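Local coordinates for Lmo1499 protein (Listeria monocytogenes, PDB 4IIW) that probably acts as a membrane-anchored lytic transglycosylase that cleaves nascent peptidoglycan strands internally to end their elongation, at residues S47-I52 with F70-N75; R239-S244 with V328-T333; Y247-L250 with L256-D259. All blocks are in the same frame, centred on the assembly; numbering follows the deposited sequence.

Contact 1. Residues S47-I52 with F70-N75; sequences SSISDI and FYVKYN. With SO4 (sulfate ion), chain N.
I49, in the first turn of helix 49-58, lays its side chain against V72 on helix 65-75, so the contact joins the two helices of a unit flanked by strands 39-43 and 83-87, a strand-helix-helix-strand order consistent with a LysM-like fold. The touching atoms are all aliphatic carbons. I49 CD1 sits 3.9 Å from V72 CG1, and the shorter branch, I49 CG2, approaches the same V72 CG1 at 4.1 Å, the two side chains running antiparallel as they pass. On the next residue the aliphatic stem of K73 joins in, its CG 4.3 Å from I49 CD1, while N63 of a second subunit packs on both I49 and K73.

What positions I49 is the helix start just before it. S48 is the N-cap, and with D51 it forms a capping box. S48 OG, lodged between its backbone N and carbonyl carbon (chi1 66°), accepts from D51 N at 3.0 Å. In return S48 N donates to D51 OD2 at 2.9 Å, nearly straight at 168°. A sulfate, probably from the crystallisation liquor, lies at the amide of I49, though the modelled N-to-O4 distance is too short to trust. In the box itself, the oxygen D51 OD2 is met on its anti side, with the donor 27° out of the carboxylate plane.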
loop_
_atom_site.group_PDB
_atom_site.type_symbol
_atom_site.label_atom_id
_atom_site.label_comp_id
_atom_site.label_asym_id
_atom_site.label_seq_id
_atom_site.Cartn_x
_atom_site.Cartn_y
_atom_site.Cartn_z
ATOM N N SER B 47 -9.056 -23.327 1.177
ATOM C CA SER B 47 -8.279 -22.399 1.963
ATOM C C SER B 47 -8.573 -20.989 1.498
ATOM O O SER B 47 -8.606 -20.738 0.307
ATOM C CB SER B 47 -6.794 -22.699 1.827
ATOM O OG SER B 47 -6.501 -23.943 2.422
ATOM N N SER B 48 -8.821 -20.083 2.436
ATOM C CA SER B 48 -9.046 -18.671 2.114
ATOM C C SER B 48 -7.707 -18.007 1.832
ATOM O O SER B 48 -6.637 -18.605 2.015
ATOM C CB SER B 48 -9.690 -17.947 3.298
ATOM O OG SER B 48 -8.781 -17.912 4.392
ATOM N N ILE B 49 -7.752 -16.760 1.413
ATOM C CA ILE B 49 -6.521 -16.025 1.152
ATOM C C ILE B 49 -5.727 -15.877 2.464
ATOM O O ILE B 49 -4.518 -16.061 2.496
ATOM C CB ILE B 49 -6.821 -14.662 0.514
ATOM C CG1 ILE B 49 -7.515 -14.878 -0.835
ATOM C CG2 ILE B 49 -5.538 -13.873 0.329
ATOM C CD1 ILE B 49 -8.028 -13.588 -1.468
ATOM N N SER B 50 -6.402 -15.596 3.556
ATOM C CA SER B 50 -5.686 -15.494 4.821
ATOM C C SER B 50 -5.066 -16.842 5.141
ATOM O O SER B 50 -3.910 -16.918 5.544
ATOM C CB SER B 50 -6.609 -15.013 5.937
ATOM O OG SER B 50 -6.947 -13.642 5.737
ATOM N N ASP B 51 -5.826 -17.913 4.938
ATOM C CA ASP B 51 -5.286 -19.236 5.173
ATOM C C ASP B 51 -3.961 -19.434 4.452
ATOM O O ASP B 51 -2.984 -19.838 5.069
ATOM C CB ASP B 51 -6.271 -20.312 4.732
ATOM C CG ASP B 51 -7.441 -20.429 5.657
ATOM O OD1 ASP B 51 -7.247 -20.129 6.848
ATOM O OD2 ASP B 51 -8.540 -20.834 5.205
ATOM N N ILE B 52 -3.939 -19.111 3.159
ATOM C CA ILE B 52 -2.743 -19.280 2.327
ATOM C C ILE B 52 -1.572 -18.417 2.771
ATOM O O ILE B 52 -0.433 -18.891 2.881
ATOM C CB ILE B 52 -3.059 -18.964 0.855
ATOM C CG1 ILE B 52 -4.041 -19.997 0.283
ATOM C CG2 ILE B 52 -1.798 -18.960 0.010
ATOM C CD1 ILE B 52 -4.645 -19.605 -1.043
ATOM N N PHE B 70 -2.569 -8.579 0.921
ATOM C CA PHE B 70 -2.791 -7.325 0.231
ATOM C C PHE B 70 -2.352 -7.446 -1.222
ATOM O O PHE B 70 -3.008 -6.941 -2.107
ATOM C CB PHE B 70 -2.030 -6.182 0.925
ATOM C CG PHE B 70 -2.209 -4.852 0.254
ATOM C CD1 PHE B 70 -3.316 -4.065 0.521
ATOM C CD2 PHE B 70 -1.275 -4.387 -0.656
ATOM C CE1 PHE B 70 -3.482 -2.861 -0.109
ATOM C CE2 PHE B 70 -1.440 -3.174 -1.283
ATOM C CZ PHE B 70 -2.537 -2.415 -1.011
ATOM N N TYR B 71 -1.242 -8.128 -1.471
ATOM C CA TYR B 71 -0.763 -8.274 -2.846
ATOM C C TYR B 71 -1.810 -8.977 -3.697
ATOM O O TYR B 71 -2.154 -8.529 -4.819
ATOM C CB TYR B 71 0.541 -9.066 -2.879
ATOM C CG TYR B 71 1.093 -9.239 -4.258
ATOM C CD1 TYR B 71 0.560 -10.174 -5.126
ATOM C CD2 TYR B 71 2.172 -8.484 -4.691
ATOM C CE1 TYR B 71 1.065 -10.337 -6.395
ATOM C CE2 TYR B 71 2.691 -8.637 -5.957
ATOM C CZ TYR B 71 2.137 -9.563 -6.812
ATOM O OH TYR B 71 2.645 -9.721 -8.095
ATOM N N VAL B 72 -2.309 -10.083 -3.147
ATOM C CA VAL B 72 -3.287 -10.935 -3.839
ATOM C C VAL B 72 -4.554 -10.164 -4.181
ATOM O O VAL B 72 -5.075 -10.256 -5.282
ATOM C CB VAL B 72 -3.655 -12.146 -2.965
ATOM C CG1 VAL B 72 -4.785 -12.927 -3.573
ATOM C CG2 VAL B 72 -2.444 -13.031 -2.731
ATOM N N LYS B 73 -5.032 -9.381 -3.233
ATOM C CA LYS B 73 -6.260 -8.624 -3.421
ATOM C C LYS B 73 -6.055 -7.444 -4.379
ATOM O O LYS B 73 -6.900 -7.214 -5.256
ATOM C CB LYS B 73 -6.812 -8.174 -2.057
ATOM C CG LYS B 73 -7.248 -9.342 -1.157
ATOM C CD LYS B 73 -7.571 -8.903 0.264
ATOM C CE LYS B 73 -7.946 -10.099 1.172
ATOM N NZ LYS B 73 -8.491 -9.681 2.517
ATOM N N TYR B 74 -4.925 -6.737 -4.232
ATOM C CA TYR B 74 -4.583 -5.575 -5.067
ATOM C C TYR B 74 -4.496 -5.906 -6.547
ATOM O O TYR B 74 -4.960 -5.143 -7.402
ATOM C CB TYR B 74 -3.237 -5.020 -4.612
ATOM C CG TYR B 74 -2.768 -3.742 -5.279
ATOM C CD1 TYR B 74 -3.232 -2.520 -4.848
ATOM C CD2 TYR B 74 -1.804 -3.764 -6.290
ATOM C CE1 TYR B 74 -2.792 -1.332 -5.418
ATOM C CE2 TYR B 74 -1.350 -2.572 -6.883
ATOM C CZ TYR B 74 -1.858 -1.356 -6.423
ATOM O OH TYR B 74 -1.473 -0.165 -6.974
ATOM N N ASN B 75 -3.862 -7.037 -6.835
ATOM C CA ASN B 75 -3.694 -7.522 -8.195
ATOM C C ASN B 75 -4.875 -8.379 -8.646
ATOM O O ASN B 75 -5.016 -8.682 -9.844
ATOM C CB ASN B 75 -2.403 -8.313 -8.281
ATOM C CG ASN B 75 -1.189 -7.438 -8.088
ATOM O OD1 ASN B 75 -0.890 -6.617 -8.942
ATOM N ND2 ASN B 75 -0.473 -7.611 -6.966
HETATM S S SO4 N . -11.354 -15.464 0.866
HETATM O O1 SO4 N . -11.701 -15.017 -0.480
HETATM O O2 SO4 N . -11.202 -14.298 1.744
HETATM O O3 SO4 N . -12.390 -16.361 1.384
HETATM O O4 SO4 N . -10.078 -16.158 0.773
#

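Contact 2. Residues R239-S244 with V328-T333; sequences RKMIAS and VYFSKT
F330, M241 and I242 supply most of the surface hidden here, with the F330 ring at its centre. Selenomethionine M241 reaches from helix 239-251 onto one face of that ring in a CH-pi contact: its CB lies 3.6 Å from the ring centroid of F330, 26° off the normal. The rest of the side chain then leads away from the ring. Bent at chi2 (-64°), M241 places SE almost on the ring normal but 5.1 Å from the F330 centroid, a distant Met-aromatic contact. V328 puts CG1 over the opposite face, toward its rim, giving the phenyl a strand residue on one face and a helix residue on the other. The I242 side chain runs at about a right angle to that of F330, its CG1 4.1 Å from F330 CE1. S244 OG donates to M241 O at 2.7 Å, tilted 16° from the carbonyl plane, and also bonds S314.

I242 also packs on V237, as V328 does, and lies beside E232, predicted to matter for catalysis. Strand 328-331 is half of an antiparallel pair with 318-321, where F319 touches F330; helix 239-251 lies against this pair, while A243 packs on A307 of helix 302-309.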
loop_
_atom_site.group_PDB
_atom_site.type_symbol
_atom_site.label_atom_id
_atom_site.label_comp_id
_atom_site.label_asym_id
_atom_site.label_seq_id
_atom_site.Cartn_x
_atom_site.Cartn_y
_atom_site.Cartn_z
ATOM N N ARG B 239 -1.694 -59.656 12.469
ATOM C CA ARG B 239 -2.687 -59.889 11.446
ATOM C C ARG B 239 -3.140 -61.339 11.355
ATOM O O ARG B 239 -4.235 -61.614 10.901
ATOM C CB ARG B 239 -2.121 -59.430 10.112
ATOM C CG ARG B 239 -1.956 -57.903 10.002
ATOM C CD ARG B 239 -1.173 -57.532 8.751
ATOM N NE ARG B 239 -1.547 -56.238 8.172
ATOM C CZ ARG B 239 -0.888 -55.089 8.317
ATOM N NH1 ARG B 239 0.231 -55.007 9.046
ATOM N NH2 ARG B 239 -1.364 -54.004 7.708
ATOM N N LYS B 240 -2.305 -62.270 11.778
ATOM C CA LYS B 240 -2.694 -63.671 11.751
ATOM C C LYS B 240 -3.790 -63.987 12.789
ATOM O O LYS B 240 -4.491 -64.985 12.647
ATOM C CB LYS B 240 -1.483 -64.580 11.934
ATOM C CG LYS B 240 -0.542 -64.531 10.770
ATOM C CD LYS B 240 0.667 -65.426 10.964
ATOM C CE LYS B 240 1.642 -65.268 9.803
ATOM N NZ LYS B 240 2.919 -66.010 10.039
HETATM N N MSE B 241 -3.907 -63.161 13.834
HETATM C CA MSE B 241 -4.970 -63.315 14.826
HETATM C C MSE B 241 -6.223 -62.676 14.273
HETATM O O MSE B 241 -7.313 -63.221 14.402
HETATM C CB MSE B 241 -4.628 -62.666 16.174
HETATM C CG MSE B 241 -3.798 -63.515 17.120
HETATM SE SE MSE B 241 -4.741 -65.122 17.674
HETATM C CE MSE B 241 -3.383 -65.769 18.928
ATOM N N ILE B 242 -6.078 -61.512 13.661
ATOM C CA ILE B 242 -7.221 -60.872 13.043
ATOM C C ILE B 242 -7.831 -61.845 12.043
ATOM O O ILE B 242 -9.049 -62.040 12.010
ATOM C CB ILE B 242 -6.835 -59.587 12.325
ATOM C CG1 ILE B 242 -6.431 -58.524 13.348
ATOM C CG2 ILE B 242 -8.001 -59.068 11.483
ATOM C CD1 ILE B 242 -5.852 -57.240 12.710
ATOM N N ALA B 243 -6.983 -62.473 11.242
ATOM C CA ALA B 243 -7.473 -63.433 10.269
ATOM C C ALA B 243 -8.210 -64.593 10.947
ATOM O O ALA B 243 -9.269 -65.007 10.477
ATOM C CB ALA B 243 -6.342 -63.950 9.402
ATOM N N SER B 244 -7.689 -65.097 12.062
ATOM C CA SER B 244 -8.331 -66.232 12.719
ATOM C C SER B 244 -9.719 -65.880 13.213
ATOM O O SER B 244 -10.616 -66.712 13.164
ATOM C CB SER B 244 -7.504 -66.766 13.873
ATOM O OG SER B 244 -7.521 -65.876 14.960
ATOM N N VAL B 328 -4.130 -54.144 19.793
ATOM C CA VAL B 328 -5.310 -54.985 19.571
ATOM C C VAL B 328 -5.501 -56.065 20.627
ATOM O O VAL B 328 -4.607 -56.881 20.858
ATOM C CB VAL B 328 -5.249 -55.661 18.183
ATOM C CG1 VAL B 328 -6.383 -56.670 18.021
ATOM C CG2 VAL B 328 -5.293 -54.607 17.073
ATOM N N TYR B 329 -6.687 -56.068 21.241
ATOM C CA TYR B 329 -7.053 -57.044 22.270
ATOM C C TYR B 329 -8.105 -58.039 21.747
ATOM O O TYR B 329 -9.214 -57.654 21.371
ATOM C CB TYR B 329 -7.580 -56.321 23.509
ATOM C CG TYR B 329 -6.541 -55.499 24.258
ATOM C CD1 TYR B 329 -5.841 -56.044 25.336
ATOM C CD2 TYR B 329 -6.265 -54.180 23.896
ATOM C CE1 TYR B 329 -4.895 -55.303 26.032
ATOM C CE2 TYR B 329 -5.319 -53.430 24.587
ATOM C CZ TYR B 329 -4.639 -53.998 25.654
ATOM O OH TYR B 329 -3.699 -53.268 26.346
ATOM N N PHE B 330 -7.743 -59.320 21.734
ATOM C CA PHE B 330 -8.626 -60.381 21.251
ATOM C C PHE B 330 -9.316 -61.069 22.423
ATOM O O PHE B 330 -8.647 -61.597 23.308
ATOM C CB PHE B 330 -7.820 -61.431 20.467
ATOM C CG PHE B 330 -6.986 -60.856 19.351
ATOM C CD1 PHE B 330 -7.520 -60.688 18.083
ATOM C CD2 PHE B 330 -5.666 -60.482 19.574
ATOM C CE1 PHE B 330 -6.756 -60.153 17.062
ATOM C CE2 PHE B 330 -4.899 -59.946 18.560
ATOM C CZ PHE B 330 -5.442 -59.778 17.302
ATOM N N SER B 331 -10.647 -61.070 22.432
ATOM C CA SER B 331 -11.397 -61.747 23.497
ATOM C C SER B 331 -12.219 -62.922 22.947
ATOM O O SER B 331 -12.802 -62.840 21.868
ATOM C CB SER B 331 -12.266 -60.754 24.270
ATOM O OG SER B 331 -13.036 -59.962 23.398
ATOM N N LYS B 332 -12.244 -64.016 23.705
ATOM C CA LYS B 332 -12.937 -65.246 23.302
ATOM C C LYS B 332 -14.458 -65.144 23.274
ATOM O O LYS B 332 -15.097 -65.737 22.414
ATOM C CB LYS B 332 -12.532 -66.424 24.218
ATOM C CG LYS B 332 -11.052 -66.829 24.109
ATOM C CD LYS B 332 -10.688 -68.021 25.007
ATOM C CE LYS B 332 -9.213 -68.407 24.836
ATOM N NZ LYS B 332 -8.816 -69.560 25.688
ATOM N N THR B 333 -15.035 -64.399 24.212
ATOM C CA THR B 333 -16.497 -64.291 24.311
ATOM C C THR B 333 -17.026 -62.863 24.176
ATOM O O THR B 333 -16.258 -61.894 24.178
ATOM C CB THR B 333 -17.013 -64.906 25.619
ATOM O OG1 THR B 333 -18.424 -64.698 25.708
ATOM C CG2 THR B 333 -16.340 -64.279 26.816
#

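Contact 3. Residues Y247-L250 with L256-D259; sequences YNRL and LQTD
A mixed apolar and polar contact ties the last turn of helix 239-251 to the loop that follows it, L250 and R249 on the helix meeting L256 and Q257 where the chain doubles back toward helix 259-265. The apolar half centres on one methyl: L256 CD2 is 4.0 Å from L250 CD1 and equally 4.0 Å from R249 CB, touching both the leucine and the root of the arginine. L256 is further enclosed by F246 of the same helix, I228 of helix 219-232 and L292.

The polar half belongs to R249, whose chain runs extended from CG to NE and carries the guanidinium over to the loop. Its NH1 donates to Q257 OE1 at 3.3 Å, a long and bent bond (147° at the hydrogen). The oxygen lies at the edge of the guanidinium, near its plane, whereas the donor stands 40° out of the amide's carbonyl plane, and the two flat groups are turned 63° apart. This bond is only a side branch of the grip on R249: NH1 also donates to R255 O, and NE to L317 O, so this buried group is pinned to backbone carbonyls on two different loops.

Beyond Q257, which has left-handed helical backbone angles, T258 hydrogen-bonds E232 OE2 through its OG1. The loop thus supplies T258 as a direct partner of E232, predicted to be important for catalysis, and R249, by holding Q257 and R255, lies behind it, consistent with a place beside the active site of this predicted MltG-family lytic transglycosylase.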
loop_
_atom_site.group_PDB
_atom_site.type_symbol
_atom_site.label_atom_id
_atom_site.label_comp_id
_atom_site.label_asym_id
_atom_site.label_seq_id
_atom_site.Cartn_x
_atom_site.Cartn_y
_atom_site.Cartn_z
ATOM N N TYR B 247 -12.037 -66.055 10.170
ATOM C CA TYR B 247 -12.329 -67.431 9.796
ATOM C C TYR B 247 -13.261 -68.080 10.837
ATOM O O TYR B 247 -14.238 -68.748 10.478
ATOM C CB TYR B 247 -11.055 -68.252 9.549
ATOM C CG TYR B 247 -10.379 -67.907 8.226
ATOM C CD1 TYR B 247 -10.990 -68.216 7.011
ATOM C CD2 TYR B 247 -9.127 -67.293 8.186
ATOM C CE1 TYR B 247 -10.383 -67.902 5.791
ATOM C CE2 TYR B 247 -8.506 -66.985 6.969
ATOM C CZ TYR B 247 -9.146 -67.290 5.780
ATOM O OH TYR B 247 -8.552 -66.986 4.570
ATOM N N ASN B 248 -12.990 -67.846 12.116
ATOM C CA ASN B 248 -13.818 -68.416 13.168
ATOM C C ASN B 248 -15.262 -67.995 13.000
ATOM O O ASN B 248 -16.168 -68.835 13.064
ATOM C CB ASN B 248 -13.321 -68.021 14.557
ATOM C CG ASN B 248 -12.028 -68.708 14.938
ATOM O OD1 ASN B 248 -11.562 -69.602 14.244
ATOM N ND2 ASN B 248 -11.454 -68.305 16.067
ATOM N N ARG B 249 -15.481 -66.703 12.768
ATOM C CA ARG B 249 -16.846 -66.191 12.584
ATOM C C ARG B 249 -17.507 -66.833 11.369
ATOM O O ARG B 249 -18.687 -67.230 11.392
ATOM C CB ARG B 249 -16.850 -64.670 12.416
ATOM C CG ARG B 249 -16.464 -63.920 13.672
ATOM C CD ARG B 249 -16.915 -62.470 13.621
ATOM N NE ARG B 249 -16.824 -61.839 14.938
ATOM C CZ ARG B 249 -17.488 -60.739 15.302
ATOM N NH1 ARG B 249 -18.321 -60.130 14.460
ATOM N NH2 ARG B 249 -17.339 -60.258 16.530
ATOM N N LEU B 250 -16.715 -66.940 10.316
ATOM C CA LEU B 250 -17.165 -67.481 9.064
ATOM C C LEU B 250 -17.637 -68.933 9.280
ATOM O O LEU B 250 -18.751 -69.296 8.877
ATOM C CB LEU B 250 -16.008 -67.377 8.071
ATOM C CG LEU B 250 -16.271 -67.039 6.617
ATOM C CD1 LEU B 250 -17.192 -65.847 6.515
ATOM C CD2 LEU B 250 -14.929 -66.751 5.925
ATOM N N LEU B 256 -19.269 -60.915 9.734
ATOM C CA LEU B 256 -17.939 -60.350 10.032
ATOM C C LEU B 256 -17.992 -58.992 10.742
ATOM O O LEU B 256 -17.087 -58.666 11.505
ATOM C CB LEU B 256 -17.090 -60.268 8.768
ATOM C CG LEU B 256 -16.914 -61.595 8.017
ATOM C CD1 LEU B 256 -16.022 -61.393 6.802
ATOM C CD2 LEU B 256 -16.367 -62.704 8.921
ATOM N N GLN B 257 -19.046 -58.211 10.490
ATOM C CA GLN B 257 -19.242 -56.901 11.142
ATOM C C GLN B 257 -17.968 -56.048 11.191
ATOM O O GLN B 257 -17.596 -55.537 12.249
ATOM C CB GLN B 257 -19.798 -57.098 12.564
ATOM C CG GLN B 257 -21.221 -57.687 12.608
ATOM C CD GLN B 257 -21.707 -58.005 14.015
ATOM O OE1 GLN B 257 -20.913 -58.178 14.936
ATOM N NE2 GLN B 257 -23.023 -58.110 14.177
ATOM N N THR B 258 -17.315 -55.890 10.041
ATOM C CA THR B 258 -16.091 -55.110 9.958
ATOM C C THR B 258 -16.406 -53.742 9.319
ATOM O O THR B 258 -16.892 -53.676 8.183
ATOM C CB THR B 258 -14.972 -55.893 9.199
ATOM O OG1 THR B 258 -13.738 -55.166 9.250
ATOM C CG2 THR B 258 -15.344 -56.158 7.763
ATOM N N ASP B 259 -16.132 -52.665 10.075
ATOM C CA ASP B 259 -16.426 -51.269 9.667
ATOM C C ASP B 259 -15.899 -50.860 8.313
ATOM O O ASP B 259 -16.625 -50.248 7.529
ATOM C CB ASP B 259 -15.908 -50.251 10.707
ATOM C CG ASP B 259 -16.714 -50.256 11.992
ATOM O OD1 ASP B 259 -17.614 -51.114 12.140
ATOM O OD2 ASP B 259 -16.443 -49.401 12.863
#

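In the fold
Contacts 2 and 3 belong together: both draw on helix 239-251, their centres are 11 Å apart, and contact 3 is nested inside the chain loop that contact 2 closes. Each also approaches E232, predicted to be important for catalysis, with the side chain of I242 about 4 Å from that of E232 and the side chain of Q257 about 8 Å away. Contact 1 lies on the opposite side of the chain's centre. Its centre is 52 Å from that of contact 2 and 51 Å from that of contact 3, and its nearest atoms are about 31 Å from contact 2 and about 29 Å from contact 3. There it meets other subunits, which contacts 2 and 3 do not.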